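Local coordinates for antibiotic resistance protein (Deinococcus radiodurans, PDB 2VLI) that probably acts as a phosphotransferase of the P-loop NTPase clan that gives resistance to the antibiotic tunicamycin, at residues Ser5-Ile10 with Leu80-Ser85; Trp9-Phe14 with His108-Ala113; Glu27-Ser32 with Leu171-Pro176; Ile112-Val117 with Asp152-Gly157. All blocks are in the same frame, centred on the assembly; numbering follows the deposited sequence.

How the interactions relate
From the N terminus, strand 7-11 serves two contacts: interaction 1 brings strand 80-84 back beside it, and interaction 2, starting from the same residues, closes a longer loop by laying strand 107-112 along its other edge. Together they build the centre of the five-stranded parallel sheet. Interaction 3 starts at the end of helix 20-28, which follows strand 7-11, and reaches the C-terminal tail; along the chain it therefore crosses both sheet contacts. Interaction 4 begins where interaction 2 ends, sharing Ile112 and Ala113, and joins the end of strand 107-112 to the turn after the edge strand 150-152. It is nested inside the loop that interaction 3 closes.

Interaction 1: residues Ser5-Ile10 with Leu80-Ser85; sequences SPIIWI and LIVPVS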
loop_
_atom_site.group_PDB
_atom_site.type_symbol
_atom_site.label_atom_id
_atom_site.label_comp_id
_atom_site.label_asym_id
_atom_site.label_seq_id
_atom_site.Cartn_x
_atom_site.Cartn_y
_atom_site.Cartn_z
ATOM N N SER A 5 31.166 0.912 -1.933
ATOM C CA SER A 5 30.952 -0.552 -1.698
ATOM C C SER A 5 29.442 -0.852 -1.711
ATOM O O SER A 5 28.641 0.042 -1.497
ATOM C CB SER A 5 31.542 -0.964 -0.357
ATOM O OG SER A 5 30.959 -0.196 0.691
ATOM N N PRO A 6 29.049 -2.110 -1.970
ATOM C CA PRO A 6 27.615 -2.365 -2.156
ATOM C C PRO A 6 26.734 -2.037 -0.950
ATOM O O PRO A 6 27.124 -2.271 0.178
ATOM C CB PRO A 6 27.555 -3.871 -2.416
ATOM C CG PRO A 6 28.929 -4.248 -2.841
ATOM C CD PRO A 6 29.844 -3.338 -2.086
ATOM N N ILE A 7 25.530 -1.541 -1.220
ATOM C CA ILE A 7 24.501 -1.332 -0.182
ATOM C C ILE A 7 23.395 -2.383 -0.340
ATOM O O ILE A 7 22.770 -2.467 -1.408
ATOM C CB ILE A 7 23.940 0.110 -0.245
ATOM C CG1 ILE A 7 25.089 1.112 0.005
ATOM C CG2 ILE A 7 22.834 0.329 0.807
ATOM C CD1 ILE A 7 24.693 2.575 -0.149
ATOM N N ILE A 8 23.182 -3.207 0.688
ATOM C CA ILE A 8 22.163 -4.276 0.631
ATOM C C ILE A 8 20.990 -3.849 1.513
ATOM O O ILE A 8 21.129 -3.783 2.699
ATOM C CB ILE A 8 22.723 -5.621 1.075
ATOM C CG1 ILE A 8 23.993 -5.950 0.293
ATOM C CG2 ILE A 8 21.740 -6.715 0.897
ATOM C CD1 ILE A 8 24.817 -7.060 0.933
ATOM N N TRP A 9 19.858 -3.549 0.892
ATOM C CA TRP A 9 18.736 -2.891 1.526
ATOM C C TRP A 9 17.628 -3.929 1.565
ATOM O O TRP A 9 17.184 -4.400 0.528
ATOM C CB TRP A 9 18.358 -1.708 0.661
ATOM C CG TRP A 9 17.115 -0.972 1.044
ATOM C CD1 TRP A 9 15.828 -1.378 0.844
ATOM C CD2 TRP A 9 17.032 0.356 1.587
ATOM N NE1 TRP A 9 14.955 -0.413 1.248
ATOM C CE2 TRP A 9 15.660 0.676 1.695
ATOM C CE3 TRP A 9 17.977 1.312 1.976
ATOM C CZ2 TRP A 9 15.206 1.889 2.219
ATOM C CZ3 TRP A 9 17.508 2.546 2.491
ATOM C CH2 TRP A 9 16.146 2.810 2.616
ATOM N N ILE A 10 17.239 -4.335 2.756
ATOM C CA ILE A 10 16.351 -5.455 2.932
ATOM C C ILE A 10 15.087 -5.067 3.701
ATOM O O ILE A 10 15.134 -4.791 4.902
ATOM C CB ILE A 10 17.066 -6.610 3.690
ATOM C CG1 ILE A 10 18.304 -7.039 2.916
ATOM C CG2 ILE A 10 16.086 -7.797 3.920
ATOM C CD1 ILE A 10 19.305 -7.879 3.737
ATOM N N LEU A 80 27.373 -2.189 3.029
ATOM C CA LEU A 80 26.489 -1.553 3.958
ATOM C C LEU A 80 25.147 -2.308 3.912
ATOM O O LEU A 80 24.544 -2.404 2.847
ATOM C CB LEU A 80 26.364 -0.097 3.542
ATOM C CG LEU A 80 25.994 0.978 4.554
ATOM C CD1 LEU A 80 26.833 0.889 5.859
ATOM C CD2 LEU A 80 26.204 2.320 3.895
ATOM N N ILE A 81 24.726 -2.865 5.047
ATOM C CA ILE A 81 23.486 -3.652 5.163
ATOM C C ILE A 81 22.418 -2.863 5.911
ATOM O O ILE A 81 22.628 -2.423 7.025
ATOM C CB ILE A 81 23.708 -4.987 5.891
ATOM C CG1 ILE A 81 24.857 -5.773 5.253
ATOM C CG2 ILE A 81 22.406 -5.765 5.939
ATOM C CD1 ILE A 81 25.556 -6.837 6.176
ATOM N N VAL A 82 21.273 -2.654 5.286
ATOM C CA VAL A 82 20.223 -1.799 5.852
ATOM C C VAL A 82 18.886 -2.561 5.988
ATOM O O VAL A 82 18.166 -2.659 5.019
ATOM C CB VAL A 82 19.993 -0.551 4.933
ATOM C CG1 VAL A 82 19.005 0.410 5.577
ATOM C CG2 VAL A 82 21.349 0.124 4.507
ATOM N N PRO A 83 18.537 -3.061 7.193
ATOM C CA PRO A 83 17.223 -3.670 7.446
ATOM C C PRO A 83 16.163 -2.595 7.671
ATOM O O PRO A 83 16.355 -1.723 8.495
ATOM C CB PRO A 83 17.426 -4.486 8.726
ATOM C CG PRO A 83 18.732 -4.027 9.330
ATOM C CD PRO A 83 19.332 -2.949 8.433
ATOM N N VAL A 84 15.045 -2.681 6.942
ATOM C CA VAL A 84 13.932 -1.789 7.077
ATOM C C VAL A 84 12.659 -2.608 7.119
ATOM O O VAL A 84 12.655 -3.778 6.791
ATOM C CB VAL A 84 13.846 -0.754 5.937
ATOM C CG1 VAL A 84 15.089 0.056 5.891
ATOM C CG2 VAL A 84 13.662 -1.413 4.597
ATOM N N SER A 85 11.609 -1.982 7.604
ATOM C CA SER A 85 10.273 -2.552 7.668
ATOM C C SER A 85 9.323 -1.480 7.237
ATOM O O SER A 85 8.927 -0.635 8.044
ATOM C CB SER A 85 9.948 -2.945 9.088
ATOM O OG SER A 85 9.391 -4.242 9.073
#
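Leu80 O takes the backbone N-H of Ile8 at 2.7 Å, and the CA-H of Ile7 reaches the same oxygen from 3.2 Å. Four more backbone bonds join the two parallel strands: Leu80 N to Pro6 O, Val82 N to Ile8 O, Ile10 N to Val82 O and Val84 N to Ile10 O. The last is 2.9 Å long and nearly straight at the hydrogen (172°).

Ile7, Trp9, Leu80 and Val82 share one face of the sheet, where Leu69 of helix 61-75 packs on the last three. Ile7 lies alongside Leu80, CG1 to CB 3.9 Å, while its CG2 meets Val82 CG2. With CG anti to the backbone N (chi1 173°), the indole of Trp9 meets two valines: Val82 CG1 comes obliquely to CE3 at 3.9 Å, and Val84 CG1 sits over one ring face, offset toward the rim. Ile8, Ile10, Ile81 and Pro83 form the other face, with helix 20-28 against Ile10, Ile81 and Pro83.

Backbone polarity is thus paired off along the seam while aliphatic side chains line both faces, joined on one by the indole, as expected for central strands of an alpha/beta sandwich.

Interaction 2: residues Trp9-Phe14 with His108-Ala113; sequences WINGPF and HFTLIA
The Phe14 ring carries Pro13 CG over the centre of one face, 4.1 Å above its plane, while Ala113 CB comes obliquely to CZ at 3.8 Å. At the far end of the contact the indole of Trp9 is met by His108 CB, again obliquely, 3.8 Å from CD1. The imidazole itself leads away, because chi1 of His108 (56°) places CG between the backbone N and the carbonyl carbon.

Between these ends the strands run parallel. Phe109 N donates to Trp9 O, Asn11 N to Phe109 O at 2.8 Å (174° at the hydrogen), and Leu111 N to Asn11 O. Ile10 and Phe109 point to one face of the sheet; beyond them Leu111 CD1 packs on Ile10 CG2 at 3.9 Å. On the opposite face Asn11 and Thr110 stand side by side, but ND2 and OG1, 3.6 Å apart, are not bonded to each other. Their polar ends look outside the pair: Asn11 OD1 accepts from Ile86 N, and Thr110 OG1 bonds to Phe147 O.

After Asn11 the chain leaves the sheet through Gly12 and Pro13, whose CG rests 4.2 Å from Ala113 CB. Gly12 opens the GxxxxGKT sequence of the Walker A motif, so this contact sets the strand that leads into the P-loop. Ser85 OG bonds to the carbonyl oxygens of Gly12 and Phe14. The chemistry implies that Pro13 and Phe14, early in the loop, rest by apolar contacts on Ala113, just beyond strand 107-112, and that a buried asparagine has its amide oxygen tied to the chain just after strand 80-84.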
loop_
_atom_site.group_PDB
_atom_site.type_symbol
_atom_site.label_atom_id
_atom_site.label_comp_id
_atom_site.label_asym_id
_atom_site.label_seq_id
_atom_site.Cartn_x
_atom_site.Cartn_y
_atom_site.Cartn_z
ATOM N N TRP A 9 19.858 -3.549 0.892
ATOM C CA TRP A 9 18.736 -2.891 1.526
ATOM C C TRP A 9 17.628 -3.929 1.565
ATOM O O TRP A 9 17.184 -4.400 0.528
ATOM C CB TRP A 9 18.358 -1.708 0.661
ATOM C CG TRP A 9 17.115 -0.972 1.044
ATOM C CD1 TRP A 9 15.828 -1.378 0.844
ATOM C CD2 TRP A 9 17.032 0.356 1.587
ATOM N NE1 TRP A 9 14.955 -0.413 1.248
ATOM C CE2 TRP A 9 15.660 0.676 1.695
ATOM C CE3 TRP A 9 17.977 1.312 1.976
ATOM C CZ2 TRP A 9 15.206 1.889 2.219
ATOM C CZ3 TRP A 9 17.508 2.546 2.491
ATOM C CH2 TRP A 9 16.146 2.810 2.616
ATOM N N ILE A 10 17.239 -4.335 2.756
ATOM C CA ILE A 10 16.351 -5.455 2.932
ATOM C C ILE A 10 15.087 -5.067 3.701
ATOM O O ILE A 10 15.134 -4.791 4.902
ATOM C CB ILE A 10 17.066 -6.610 3.690
ATOM C CG1 ILE A 10 18.304 -7.039 2.916
ATOM C CG2 ILE A 10 16.086 -7.797 3.920
ATOM C CD1 ILE A 10 19.305 -7.879 3.737
ATOM N N ASN A 11 13.956 -5.051 3.002
ATOM C CA ASN A 11 12.684 -4.736 3.582
ATOM C C ASN A 11 11.971 -6.034 3.918
ATOM O O ASN A 11 12.050 -6.998 3.171
ATOM C CB ASN A 11 11.849 -3.935 2.609
ATOM C CG ASN A 11 10.544 -3.446 3.221
ATOM O OD1 ASN A 11 10.445 -3.222 4.434
ATOM N ND2 ASN A 11 9.526 -3.336 2.396
ATOM N N GLY A 12 11.239 -6.039 4.993
ATOM C CA GLY A 12 10.657 -7.282 5.498
ATOM C C GLY A 12 9.411 -6.964 6.267
ATOM O O GLY A 12 9.214 -5.805 6.646
ATOM N N PRO A 13 8.552 -7.972 6.476
ATOM C CA PRO A 13 7.309 -7.766 7.196
ATOM C C PRO A 13 7.469 -7.908 8.713
ATOM O O PRO A 13 6.503 -7.720 9.411
ATOM C CB PRO A 13 6.452 -8.928 6.703
ATOM C CG PRO A 13 7.429 -10.033 6.567
ATOM C CD PRO A 13 8.695 -9.380 6.052
ATOM N N PHE A 14 8.670 -8.231 9.199
ATOM C CA PHE A 14 8.887 -8.531 10.626
ATOM C C PHE A 14 8.995 -7.279 11.528
ATOM O O PHE A 14 8.591 -6.170 11.124
ATOM C CB PHE A 14 10.115 -9.443 10.790
ATOM C CG PHE A 14 10.026 -10.723 10.007
ATOM C CD1 PHE A 14 9.135 -11.748 10.410
ATOM C CD2 PHE A 14 10.835 -10.922 8.869
ATOM C CE1 PHE A 14 9.051 -12.937 9.704
ATOM C CE2 PHE A 14 10.750 -12.111 8.128
ATOM C CZ PHE A 14 9.851 -13.123 8.553
ATOM N N HIS A 108 18.039 -3.447 -3.515
ATOM C CA HIS A 108 16.891 -3.439 -2.698
ATOM C C HIS A 108 15.977 -4.649 -2.918
ATOM O O HIS A 108 15.631 -5.010 -4.056
ATOM C CB HIS A 108 16.156 -2.141 -2.822
ATOM C CG HIS A 108 15.758 -1.780 -4.200
ATOM N ND1 HIS A 108 14.555 -2.163 -4.745
ATOM C CD2 HIS A 108 16.383 -1.033 -5.139
ATOM C CE1 HIS A 108 14.456 -1.664 -5.969
ATOM N NE2 HIS A 108 15.551 -0.962 -6.225
ATOM N N PHE A 109 15.605 -5.236 -1.801
ATOM C CA PHE A 109 14.846 -6.462 -1.731
ATOM C C PHE A 109 13.733 -6.317 -0.757
ATOM O O PHE A 109 13.887 -5.624 0.280
ATOM C CB PHE A 109 15.743 -7.616 -1.220
ATOM C CG PHE A 109 16.922 -7.888 -2.072
ATOM C CD1 PHE A 109 16.771 -8.545 -3.297
ATOM C CD2 PHE A 109 18.201 -7.437 -1.701
ATOM C CE1 PHE A 109 17.854 -8.792 -4.093
ATOM C CE2 PHE A 109 19.288 -7.675 -2.504
ATOM C CZ PHE A 109 19.144 -8.357 -3.682
ATOM N N THR A 110 12.622 -7.023 -1.024
ATOM C CA THR A 110 11.507 -7.188 -0.079
ATOM C C THR A 110 11.288 -8.688 0.147
ATOM O O THR A 110 11.192 -9.449 -0.804
ATOM C CB THR A 110 10.234 -6.493 -0.599
ATOM O OG1 THR A 110 10.473 -5.078 -0.653
ATOM C CG2 THR A 110 8.989 -6.742 0.286
ATOM N N LEU A 111 11.319 -9.100 1.410
ATOM C CA LEU A 111 11.088 -10.497 1.781
ATOM C C LEU A 111 9.643 -10.798 1.770
ATOM O O LEU A 111 8.860 -10.166 2.479
ATOM C CB LEU A 111 11.634 -10.783 3.159
ATOM C CG LEU A 111 13.091 -10.385 3.311
ATOM C CD1 LEU A 111 13.670 -10.832 4.640
ATOM C CD2 LEU A 111 13.922 -10.910 2.148
ATOM N N ILE A 112 9.285 -11.800 0.962
ATOM C CA ILE A 112 7.947 -12.369 0.950
ATOM C C ILE A 112 7.930 -13.623 1.820
ATOM O O ILE A 112 8.384 -14.685 1.410
ATOM C CB ILE A 112 7.500 -12.744 -0.466
ATOM C CG1 ILE A 112 7.650 -11.542 -1.415
ATOM C CG2 ILE A 112 6.064 -13.326 -0.436
ATOM C CD1 ILE A 112 7.087 -10.238 -0.823
ATOM N N ALA A 113 7.387 -13.489 3.010
ATOM C CA ALA A 113 7.456 -14.534 3.986
ATOM C C ALA A 113 6.102 -15.175 4.167
ATOM O O ALA A 113 5.089 -14.510 4.025
ATOM C CB ALA A 113 7.968 -13.973 5.311
#

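Interaction 3: residues Glu27-Ser32 with Leu171-Pro176; sequences ERLPGS and LTLAPP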
loop_
_atom_site.group_PDB
_atom_site.type_symbol
_atom_site.label_atom_id
_atom_site.label_comp_id
_atom_site.label_asym_id
_atom_site.label_seq_id
_atom_site.Cartn_x
_atom_site.Cartn_y
_atom_site.Cartn_z
ATOM N N GLU A 27 27.493 -11.321 9.512
ATOM C CA GLU A 27 28.452 -12.316 10.047
ATOM C C GLU A 27 29.282 -12.978 8.955
ATOM O O GLU A 27 30.356 -13.493 9.235
ATOM C CB GLU A 27 27.751 -13.422 10.801
ATOM C CG GLU A 27 26.954 -13.056 12.030
ATOM C CD GLU A 27 26.114 -14.269 12.546
ATOM O OE1 GLU A 27 25.728 -15.159 11.724
ATOM O OE2 GLU A 27 25.856 -14.356 13.782
ATOM N N ARG A 28 28.794 -12.953 7.712
ATOM C CA ARG A 28 29.461 -13.628 6.592
ATOM C C ARG A 28 30.000 -12.724 5.503
ATOM O O ARG A 28 30.475 -13.203 4.465
ATOM C CB ARG A 28 28.520 -14.666 6.006
ATOM C CG ARG A 28 28.068 -15.665 7.069
ATOM C CD ARG A 28 27.187 -16.767 6.535
ATOM N NE ARG A 28 27.823 -17.466 5.431
ATOM C CZ ARG A 28 27.203 -18.310 4.608
ATOM N NH1 ARG A 28 25.922 -18.589 4.784
ATOM N NH2 ARG A 28 27.871 -18.876 3.612
ATOM N N LEU A 29 29.937 -11.414 5.734
ATOM C CA LEU A 29 30.591 -10.440 4.877
ATOM C C LEU A 29 31.571 -9.633 5.700
ATOM O O LEU A 29 31.192 -8.602 6.272
ATOM C CB LEU A 29 29.566 -9.472 4.267
ATOM C CG LEU A 29 28.731 -10.031 3.131
ATOM C CD1 LEU A 29 27.536 -9.105 2.894
ATOM C CD2 LEU A 29 29.591 -10.200 1.874
ATOM N N PRO A 30 32.844 -10.066 5.755
ATOM C CA PRO A 30 33.803 -9.282 6.543
ATOM C C PRO A 30 33.946 -7.845 6.036
ATOM O O PRO A 30 33.937 -7.592 4.805
ATOM C CB PRO A 30 35.127 -10.094 6.415
ATOM C CG PRO A 30 34.677 -11.491 6.057
ATOM C CD PRO A 30 33.479 -11.245 5.131
ATOM N N GLY A 31 34.034 -6.910 6.981
ATOM C CA GLY A 31 34.096 -5.466 6.682
ATOM C C GLY A 31 32.720 -4.793 6.607
ATOM O O GLY A 31 32.627 -3.570 6.462
ATOM N N SER A 32 31.659 -5.586 6.682
ATOM C CA SER A 32 30.306 -5.089 6.507
ATOM C C SER A 32 29.815 -4.365 7.760
ATOM O O SER A 32 30.377 -4.491 8.827
ATOM C CB SER A 32 29.344 -6.233 6.117
ATOM O OG SER A 32 29.118 -7.135 7.187
ATOM N N LEU A 171 27.940 -11.304 -4.627
ATOM C CA LEU A 171 28.847 -11.260 -3.484
ATOM C C LEU A 171 29.177 -12.654 -2.996
ATOM O O LEU A 171 28.311 -13.526 -2.935
ATOM C CB LEU A 171 28.221 -10.467 -2.321
ATOM C CG LEU A 171 28.389 -8.939 -2.235
ATOM C CD1 LEU A 171 27.982 -8.485 -0.838
ATOM C CD2 LEU A 171 29.833 -8.479 -2.557
ATOM N N THR A 172 30.434 -12.835 -2.604
ATOM C CA THR A 172 30.911 -14.094 -2.036
ATOM C C THR A 172 30.808 -14.033 -0.529
ATOM O O THR A 172 31.331 -13.111 0.072
ATOM C CB THR A 172 32.381 -14.353 -2.498
ATOM O OG1 THR A 172 32.339 -14.924 -3.815
ATOM C CG2 THR A 172 33.129 -15.288 -1.540
ATOM N N LEU A 173 30.093 -14.980 0.059
ATOM C CA LEU A 173 29.974 -15.072 1.498
ATOM C C LEU A 173 31.119 -15.895 2.099
ATOM O O LEU A 173 31.559 -16.908 1.527
ATOM C CB LEU A 173 28.633 -15.693 1.908
ATOM C CG LEU A 173 27.330 -14.941 1.584
ATOM C CD1 LEU A 173 26.196 -15.599 2.297
ATOM C CD2 LEU A 173 27.424 -13.461 1.962
ATOM N N ALA A 174 31.609 -15.443 3.246
ATOM C CA ALA A 174 32.426 -16.290 4.111
ATOM C C ALA A 174 31.551 -17.450 4.579
ATOM O O ALA A 174 30.348 -17.359 4.523
ATOM C CB ALA A 174 32.954 -15.507 5.294
ATOM N N PRO A 175 32.159 -18.571 4.997
ATOM C CA PRO A 175 31.357 -19.716 5.458
ATOM C C PRO A 175 30.629 -19.440 6.780
ATOM O O PRO A 175 31.022 -18.518 7.503
ATOM C CB PRO A 175 32.397 -20.838 5.614
ATOM C CG PRO A 175 33.724 -20.136 5.739
ATOM C CD PRO A 175 33.609 -18.839 5.013
ATOM N N PRO A 176 29.556 -20.208 7.085
ATOM C CA PRO A 176 28.775 -20.003 8.327
ATOM C C PRO A 176 29.556 -20.133 9.642
ATOM O O PRO A 176 28.964 -19.984 10.723
ATOM C CB PRO A 176 27.696 -21.091 8.255
ATOM C CG PRO A 176 27.628 -21.497 6.810
ATOM C CD PRO A 176 28.979 -21.275 6.237
#
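Arg28 lays its guanidinium between two apolar groups: Leu173 CD1 sits over the centre of one face, 3.7 Å above the plane, and Pro176 CD covers the opposite face, displaced toward the rim. The edge is used for a polar grip. Arg28 NE donates to Ala174 O at 2.7 Å, with the oxygen lying in the guanidinium plane, and NH2 adds a weak bond to the same carbonyl. A bend at chi3 (55°) in the otherwise extended side chain turns NE to this oxygen.

The backbones are coupled as well. Ala174 N donates to Arg28 O at 2.8 Å, in the plane of that carbonyl, so residues 28 and 174 hold each other through both a main-chain bond and a side-chain bond. The remaining guanidinium nitrogen, NH1, reaches helix 158-169, forming a salt bridge with Glu163 and a hydrogen bond with Gln159.

Next to this polar centre Leu29 crosses Leu171 at about a right angle, CD2 to CD1 3.6 Å, and its CG meets Leu173 CD2 at 3.9 Å. Leu29 and Leu171 also touch Ile8 of the central strand, which carries the contact to the sheet. A type II turn from Leu29 to Ser32 follows, with Gly31 at positive phi; Leu29 O accepts from both Ser32 N and Ser32 OG, the latter at 2.7 Å.

One arginine therefore ties the end of helix 20-28 to the C-terminal tail and to helix 158-169. Its buried charge is probably balanced by Glu163, while carbonyl bonding at one edge and hydrocarbon on both faces fix the plane of its head group.

Interaction 4: residues Ile112-Val117 with Asp152-Gly157; sequences IAPLNV and DTAGLG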
loop_
_atom_site.group_PDB
_atom_site.type_symbol
_atom_site.label_atom_id
_atom_site.label_comp_id
_atom_site.label_asym_id
_atom_site.label_seq_id
_atom_site.Cartn_x
_atom_site.Cartn_y
_atom_site.Cartn_z
ATOM N N ILE A 112 9.285 -11.800 0.962
ATOM C CA ILE A 112 7.947 -12.369 0.950
ATOM C C ILE A 112 7.930 -13.623 1.820
ATOM O O ILE A 112 8.384 -14.685 1.410
ATOM C CB ILE A 112 7.500 -12.744 -0.466
ATOM C CG1 ILE A 112 7.650 -11.542 -1.415
ATOM C CG2 ILE A 112 6.064 -13.326 -0.436
ATOM C CD1 ILE A 112 7.087 -10.238 -0.823
ATOM N N ALA A 113 7.387 -13.489 3.010
ATOM C CA ALA A 113 7.456 -14.534 3.986
ATOM C C ALA A 113 6.102 -15.175 4.167
ATOM O O ALA A 113 5.089 -14.510 4.025
ATOM C CB ALA A 113 7.968 -13.973 5.311
ATOM N N PRO A 114 6.080 -16.488 4.508
ATOM C CA PRO A 114 4.842 -17.203 4.757
ATOM C C PRO A 114 4.047 -16.651 5.939
ATOM O O PRO A 114 4.635 -16.235 6.965
ATOM C CB PRO A 114 5.319 -18.633 5.053
ATOM C CG PRO A 114 6.594 -18.734 4.325
ATOM C CD PRO A 114 7.244 -17.394 4.561
ATOM N N LEU A 115 2.721 -16.606 5.788
ATOM C CA LEU A 115 1.859 -16.046 6.840
ATOM C C LEU A 115 2.145 -16.679 8.253
ATOM O O LEU A 115 2.221 -15.981 9.252
ATOM C CB LEU A 115 0.397 -16.187 6.472
ATOM C CG LEU A 115 -0.659 -15.755 7.457
ATOM C CD1 LEU A 115 -0.476 -14.294 7.884
ATOM C CD2 LEU A 115 -2.073 -16.093 6.878
ATOM N N ASN A 116 2.285 -17.991 8.311
ATOM C CA ASN A 116 2.445 -18.663 9.579
ATOM C C ASN A 116 3.761 -18.268 10.253
ATOM O O ASN A 116 3.796 -18.084 11.473
ATOM C CB ASN A 116 2.342 -20.179 9.361
ATOM C CG ASN A 116 3.584 -20.784 8.744
ATOM O OD1 ASN A 116 4.396 -21.390 9.468
ATOM N ND2 ASN A 116 3.759 -20.652 7.433
ATOM N N VAL A 117 4.816 -18.069 9.448
ATOM C CA VAL A 117 6.120 -17.642 9.943
ATOM C C VAL A 117 6.030 -16.243 10.551
ATOM O O VAL A 117 6.592 -15.983 11.641
ATOM C CB VAL A 117 7.188 -17.746 8.865
ATOM C CG1 VAL A 117 8.501 -16.943 9.214
ATOM C CG2 VAL A 117 7.467 -19.231 8.553
ATOM N N ASP A 152 11.318 -14.660 -2.106
ATOM C CA ASP A 152 10.338 -15.457 -1.378
ATOM C C ASP A 152 11.116 -16.399 -0.509
ATOM O O ASP A 152 11.981 -17.119 -1.005
ATOM C CB ASP A 152 9.490 -16.268 -2.341
ATOM C CG ASP A 152 8.268 -16.915 -1.685
ATOM O OD1 ASP A 152 8.330 -17.491 -0.525
ATOM O OD2 ASP A 152 7.197 -16.781 -2.325
ATOM N N THR A 153 10.806 -16.414 0.778
ATOM C CA THR A 153 11.616 -17.115 1.757
ATOM C C THR A 153 10.991 -18.457 2.138
ATOM O O THR A 153 11.546 -19.191 2.970
ATOM C CB THR A 153 11.815 -16.260 3.051
ATOM O OG1 THR A 153 10.568 -16.048 3.708
ATOM C CG2 THR A 153 12.432 -14.921 2.730
ATOM N N ALA A 154 9.846 -18.791 1.530
ATOM C CA ALA A 154 9.195 -20.068 1.766
ATOM C C ALA A 154 10.213 -21.214 1.707
ATOM O O ALA A 154 10.897 -21.429 0.715
ATOM C CB ALA A 154 8.093 -20.305 0.791
ATOM N N GLY A 155 10.262 -21.965 2.784
ATOM C CA GLY A 155 11.128 -23.135 2.874
ATOM C C GLY A 155 12.598 -22.852 3.121
ATOM O O GLY A 155 13.398 -23.777 3.062
ATOM N N LEU A 156 12.965 -21.598 3.378
ATOM C CA LEU A 156 14.375 -21.208 3.507
ATOM C C LEU A 156 14.653 -20.831 4.960
ATOM O O LEU A 156 13.830 -20.194 5.623
ATOM C CB LEU A 156 14.750 -20.019 2.613
ATOM C CG LEU A 156 14.536 -20.125 1.108
ATOM C CD1 LEU A 156 15.059 -18.872 0.399
ATOM C CD2 LEU A 156 15.187 -21.384 0.581
ATOM N N GLY A 157 15.812 -21.248 5.458
ATOM C CA GLY A 157 16.294 -20.743 6.722
ATOM C C GLY A 157 17.019 -19.432 6.511
ATOM O O GLY A 157 17.310 -19.033 5.373
HETATM O O HOH W 1 6.586 -16.930 1.170
#
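At the edge of the parallel sheet, the end of strand 107-112 is bridged to the end of strand 150-152, Ile112 pairing with Asp152, where both strands end and the backbone goes on toward helices. The central acceptor is Ile112 O. Thr153 N donates to it at 3.0 Å with a nearly straight bond (169°), although the donor is tilted well away from the carbonyl plane. Thr153 OG1, brought round to that side by chi1 of 64°, adds a weak, long bond at 3.5 Å and also lies 3.7 Å from Ala113 CB. A water donates to the same oxygen at 2.9 Å. This water also lies close to Asp152 OD1, so it sits between two acceptors that cannot bond to each other directly.

Asp152 OD1 has a partner in its own segment: it accepts from Ala154 N at 2.9 Å, nearly along its C-O axis, forming an Asx turn. The following residues, Thr153 to Leu156, make a type II turn with Gly155 at positive phi and Leu156 N bonded to Thr153 O. The apolar part of the contact is small, with Pro114 CG resting 3.9 Å from Ala154 CA and 4.1 Å from Ala154 CB.

Pro114 and Gly157 occupy the N-cap positions of helices 115-123 and 158-169, and Thr153 touches Val161 in the latter. The cadmium bound by Glu145 and His150 lies about 7 Å from the Ile112 side chain. Parallel strands ending together and leading through short turns into helices are typical of the C-terminal ends of the strands in the parallel alpha/beta fold to which P-loop NTPases belong.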